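Local coordinates for activator of Hsp90 ATPase homologue 1/2-like C-terminal domain-containing protein (Staphylococcus saprophyticus subsp. saprophyticus, PDB 3Q6A) that is of unknown function but belongs to the AHA1 family, whose Bet v 1-like fold may bind a partner protein or a small ligand, at residues K6-V11 and S84-V89; T78-E83 and T91-D96. All blocks are in the same frame, centred on the assembly; numbering follows the deposited sequence.

Contact 1: residues K6-V11 and S84-V89; sequences KMQVDV and SEAGTV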
# COMPACT_ATOMS: atom_id res chain seq x y z
N LYS D 6 6.99 5.71 -5.23
CA LYS D 6 6.35 6.98 -5.55
C LYS D 6 4.85 6.88 -5.36
O LYS D 6 4.25 5.87 -5.73
CB LYS D 6 6.67 7.38 -7.00
CG LYS D 6 8.13 7.73 -7.24
CD LYS D 6 8.38 8.17 -8.68
CE LYS D 6 9.82 8.62 -8.85
NZ LYS D 6 10.12 9.09 -10.23
N MSE D 7 4.26 7.91 -4.77
CA MSE D 7 2.81 7.93 -4.53
C MSE D 7 2.23 9.31 -4.82
O MSE D 7 2.71 10.32 -4.31
CB MSE D 7 2.50 7.57 -3.08
CG MSE D 7 1.00 7.53 -2.76
SE MSE D 7 0.13 6.11 -3.53
CE MSE D 7 0.76 4.72 -2.45
N GLN D 8 1.18 9.33 -5.63
CA GLN D 8 0.49 10.58 -5.95
C GLN D 8 -0.50 10.88 -4.85
O GLN D 8 -1.23 9.99 -4.40
CB GLN D 8 -0.23 10.45 -7.30
CG GLN D 8 -1.27 11.53 -7.54
CD GLN D 8 -0.68 12.91 -7.76
OE1 GLN D 8 -1.30 13.91 -7.40
NE2 GLN D 8 0.50 12.98 -8.38
N VAL D 9 -0.50 12.12 -4.37
CA VAL D 9 -1.43 12.57 -3.34
C VAL D 9 -2.04 13.87 -3.87
O VAL D 9 -1.31 14.83 -4.14
CB VAL D 9 -0.73 12.83 -2.00
CG1 VAL D 9 -1.77 13.08 -0.95
CG2 VAL D 9 0.15 11.63 -1.61
N ASP D 10 -3.36 13.90 -3.98
CA ASP D 10 -4.07 15.05 -4.56
C ASP D 10 -4.28 16.29 -3.69
O ASP D 10 -5.41 16.79 -3.55
CB ASP D 10 -5.42 14.59 -5.12
CG ASP D 10 -5.28 13.52 -6.20
OD1 ASP D 10 -4.17 13.31 -6.74
OD2 ASP D 10 -6.31 12.88 -6.52
N VAL D 11 -3.19 16.79 -3.10
CA VAL D 11 -3.22 18.00 -2.29
C VAL D 11 -1.92 18.74 -2.56
O VAL D 11 -1.00 18.16 -3.11
CB VAL D 11 -3.31 17.72 -0.77
CG1 VAL D 11 -4.62 17.04 -0.43
CG2 VAL D 11 -2.14 16.88 -0.32
N SER D 84 2.81 17.97 -8.99
CA SER D 84 2.21 17.27 -10.12
C SER D 84 0.87 17.98 -10.39
O SER D 84 0.38 18.74 -9.56
CB SER D 84 1.95 15.77 -9.81
OG SER D 84 1.02 15.61 -8.77
N GLU D 85 0.30 17.73 -11.56
CA GLU D 85 -0.96 18.34 -11.94
C GLU D 85 -2.04 18.28 -10.85
O GLU D 85 -2.55 19.32 -10.42
CB GLU D 85 -1.48 17.65 -13.21
CG GLU D 85 -2.66 18.35 -13.88
CD GLU D 85 -3.36 17.46 -14.90
OE1 GLU D 85 -2.68 16.87 -15.77
OE2 GLU D 85 -4.61 17.35 -14.83
N ALA D 86 -2.36 17.08 -10.37
CA ALA D 86 -3.40 16.94 -9.37
C ALA D 86 -2.95 17.22 -7.94
O ALA D 86 -3.75 17.24 -7.00
CB ALA D 86 -4.03 15.54 -9.48
N GLY D 87 -1.65 17.45 -7.77
CA GLY D 87 -1.16 17.74 -6.45
C GLY D 87 0.31 17.54 -6.18
O GLY D 87 1.15 18.38 -6.53
N THR D 88 0.63 16.40 -5.58
CA THR D 88 2.00 16.10 -5.20
C THR D 88 2.40 14.65 -5.47
O THR D 88 1.58 13.75 -5.39
CB THR D 88 2.17 16.31 -3.66
OG1 THR D 88 1.80 17.65 -3.30
CG2 THR D 88 3.62 16.01 -3.22
N VAL D 89 3.67 14.44 -5.80
CA VAL D 89 4.18 13.08 -5.94
C VAL D 89 5.22 12.95 -4.84
O VAL D 89 6.17 13.72 -4.80
CB VAL D 89 4.86 12.83 -7.29
CG1 VAL D 89 5.61 11.50 -7.26
CG2 VAL D 89 3.80 12.83 -8.40

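Contact 2: residues T78-E83 and T91-D96; sequences TIQFEE and TTTEKD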
# COMPACT_ATOMS: atom_id res chain seq x y z
N THR D 78 15.40 9.29 2.24
CA THR D 78 14.99 10.61 1.80
C THR D 78 13.53 10.53 1.39
O THR D 78 13.11 9.54 0.79
CB THR D 78 15.79 11.11 0.57
OG1 THR D 78 15.62 10.18 -0.50
CG2 THR D 78 17.26 11.25 0.90
N ILE D 79 12.77 11.55 1.77
CA ILE D 79 11.37 11.65 1.43
C ILE D 79 11.29 12.95 0.65
O ILE D 79 11.52 14.02 1.21
CB ILE D 79 10.50 11.72 2.67
CG1 ILE D 79 10.74 10.46 3.53
CG2 ILE D 79 9.03 11.79 2.26
CD1 ILE D 79 9.95 10.43 4.82
N GLN D 80 11.01 12.85 -0.65
CA GLN D 80 10.96 14.04 -1.52
C GLN D 80 9.54 14.36 -1.91
O GLN D 80 8.70 13.47 -1.98
CB GLN D 80 11.78 13.79 -2.78
CG GLN D 80 13.20 13.33 -2.52
CD GLN D 80 13.96 13.08 -3.80
OE1 GLN D 80 14.23 14.01 -4.56
NE2 GLN D 80 14.30 11.83 -4.06
N PHE D 81 9.28 15.64 -2.18
CA PHE D 81 7.96 16.10 -2.58
C PHE D 81 8.07 16.94 -3.85
O PHE D 81 8.74 17.98 -3.84
CB PHE D 81 7.33 16.92 -1.45
CG PHE D 81 7.41 16.28 -0.09
CD1 PHE D 81 8.62 16.20 0.58
CD2 PHE D 81 6.27 15.74 0.51
CE1 PHE D 81 8.71 15.59 1.84
CE2 PHE D 81 6.34 15.13 1.76
CZ PHE D 81 7.57 15.05 2.43
N GLU D 82 7.44 16.48 -4.93
CA GLU D 82 7.45 17.18 -6.21
C GLU D 82 6.03 17.56 -6.61
O GLU D 82 5.06 16.87 -6.26
CB GLU D 82 8.01 16.30 -7.33
CG GLU D 82 9.44 15.86 -7.21
CD GLU D 82 9.85 15.00 -8.39
OE1 GLU D 82 9.15 14.00 -8.65
OE2 GLU D 82 10.86 15.32 -9.06
N GLU D 83 5.89 18.66 -7.33
CA GLU D 83 4.56 19.07 -7.75
C GLU D 83 4.12 18.24 -8.93
O GLU D 83 4.94 17.85 -9.78
CB GLU D 83 4.55 20.56 -8.13
CG GLU D 83 4.60 21.50 -6.95
CD GLU D 83 4.22 22.92 -7.34
OE1 GLU D 83 5.01 23.55 -8.07
OE2 GLU D 83 3.13 23.38 -6.94
N THR D 91 8.18 10.79 -3.12
CA THR D 91 9.10 9.75 -3.50
C THR D 91 9.92 9.35 -2.30
O THR D 91 10.69 10.17 -1.79
CB THR D 91 10.05 10.22 -4.60
OG1 THR D 91 9.29 10.69 -5.72
CG2 THR D 91 10.94 9.07 -5.06
N THR D 92 9.73 8.13 -1.82
CA THR D 92 10.52 7.66 -0.68
C THR D 92 11.67 6.82 -1.24
O THR D 92 11.50 6.05 -2.18
CB THR D 92 9.68 6.79 0.31
OG1 THR D 92 9.05 5.72 -0.39
CG2 THR D 92 8.62 7.63 1.01
N THR D 93 12.85 7.00 -0.66
CA THR D 93 14.02 6.25 -1.09
C THR D 93 14.77 5.74 0.14
O THR D 93 15.16 6.52 1.01
CB THR D 93 14.98 7.11 -1.93
OG1 THR D 93 14.34 7.52 -3.14
CG2 THR D 93 16.22 6.31 -2.28
N GLU D 94 14.94 4.43 0.22
CA GLU D 94 15.69 3.82 1.32
C GLU D 94 16.82 3.10 0.62
O GLU D 94 16.62 2.11 -0.09
CB GLU D 94 14.81 2.85 2.13
CG GLU D 94 15.61 2.11 3.20
CD GLU D 94 14.75 1.30 4.16
OE1 GLU D 94 13.66 0.85 3.77
OE2 GLU D 94 15.19 1.11 5.31
N LYS D 95 18.03 3.62 0.81
CA LYS D 95 19.20 3.13 0.12
C LYS D 95 20.03 2.04 0.74
O LYS D 95 19.98 1.80 1.95
CB LYS D 95 20.13 4.31 -0.18
CG LYS D 95 19.42 5.50 -0.79
CD LYS D 95 20.36 6.68 -0.94
CE LYS D 95 19.67 7.83 -1.65
NZ LYS D 95 20.61 8.95 -1.88
N ASP D 96 20.82 1.43 -0.13
CA ASP D 96 21.78 0.38 0.18
C ASP D 96 21.24 -0.96 0.66
O ASP D 96 21.13 -1.21 1.86
CB ASP D 96 22.81 0.93 1.17
CG ASP D 96 23.38 2.29 0.73
OD1 ASP D 96 23.75 2.42 -0.46
OD2 ASP D 96 23.46 3.21 1.57
O HOH W 1 13.39 10.00 -2.35
O HOH W 2 8.76 13.26 -5.40

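Contact 1: residues K6-V11 and S84-V89
V9 and T88 form the antiparallel hydrogen-bonded pair of this contact, which joins the first strand of a Bet v 1-like sheet to its last. The evidence is a pair of reciprocal bonds: V9 N to T88 O is almost straight (2.8 Å, 171° at the hydrogen), while T88 N to V9 O is more bent (2.9 Å, 151°). At D10, the centre of an inverse gamma turn, the chain bends sharply, and V11 O comes to face T88. The CB of T88 has two carbonyl oxygens on one side, V11 O at 3.7 Å and V9 O at 3.8 Å. Its OG1 lies beside the backbone N (chi1 -57°) and from there donates to V11 O across 2.9 Å, while CG2 branches off toward the neighbouring strand 75-84. On the same face, V9 packs on L123 of helix 102-125, and T88 and V11 both reach V16 of helix 13-21. On the opposite face Q8 pairs with V89 and, bent at chi2, lays its amide beside S84, with Q8 CD 3.3 Å from S84 OG. The type I turn from S84 to G87 brings the chain round, and G87 adopts backbone angles suited to a residue without CB. The methyl CB of A86 lies 3.5 Å from D10 OD1, and A86 O receives a CA-H contact from D10 CA at 3.3 Å.

Contact 2: residues T78-E83 and T91-D96
Neither face of the Q80 amide carries a stacked group from residues 91-96; instead its NE2 donates to water 1 at 2.7 Å, which also bonds T93 OG1, while T93 OG1 itself is 4.4 Å from Q80 NE2. The Q80 chain, extended beyond CG with CG beside the backbone N (chi1 -53°), brings the amide there. At the E82 carboxylate, OE1 is 4.4 Å from T91 OG1, and water 2 links the two, bonded to T91 OG1 at 2.6 Å and only weakly to E82 OE1. Both segments belong to the hairpin of strands 75-84 and 87-94 in the Bet v 1-like sheet. Four backbone bonds define the register. T78 and T93 exchange N-H...O bonds in both directions, T78 N lying in the carbonyl plane of T93; Q80 and T91 do likewise, with Q80 N to T91 O nearly straight (2.9 Å, 174° at the hydrogen). T78 and T93 run side by side on the Q80 face, T78 OG1 lying 3.4 Å from T93 CB. Their two hydroxyls bind water 1, which donates to T91 O at 2.8 Å, so the water has four partners. On the other face I79 CG1 meets T92 CG2 at 4.3 Å, and I79 continues onto F20 and W30.

Overall arrangement
Strand 87-94 serves both contacts, pairing with strand 3-9 in contact 1 and with strand 75-84 in contact 2, so three neighbouring strands are tied together. The two meet directly: V89 N lies 2.8 Å from E82 O, probably a hydrogen bond, and K6 CG packs on T91 OG1. Contact 1 sits farther out, its centre about 15 Å from the chain centre against about 9 Å for contact 2; 3 of its 11 touching residues are buried, against 4 of 7. M7, itself buried, packs on Y114 of the second subunit, whereas no other chain of the assembly touches contact 2. Contact 2 is a regular ladder with bound waters; contact 1 adds a hydroxyl-to-carbonyl bond where the first strand ends.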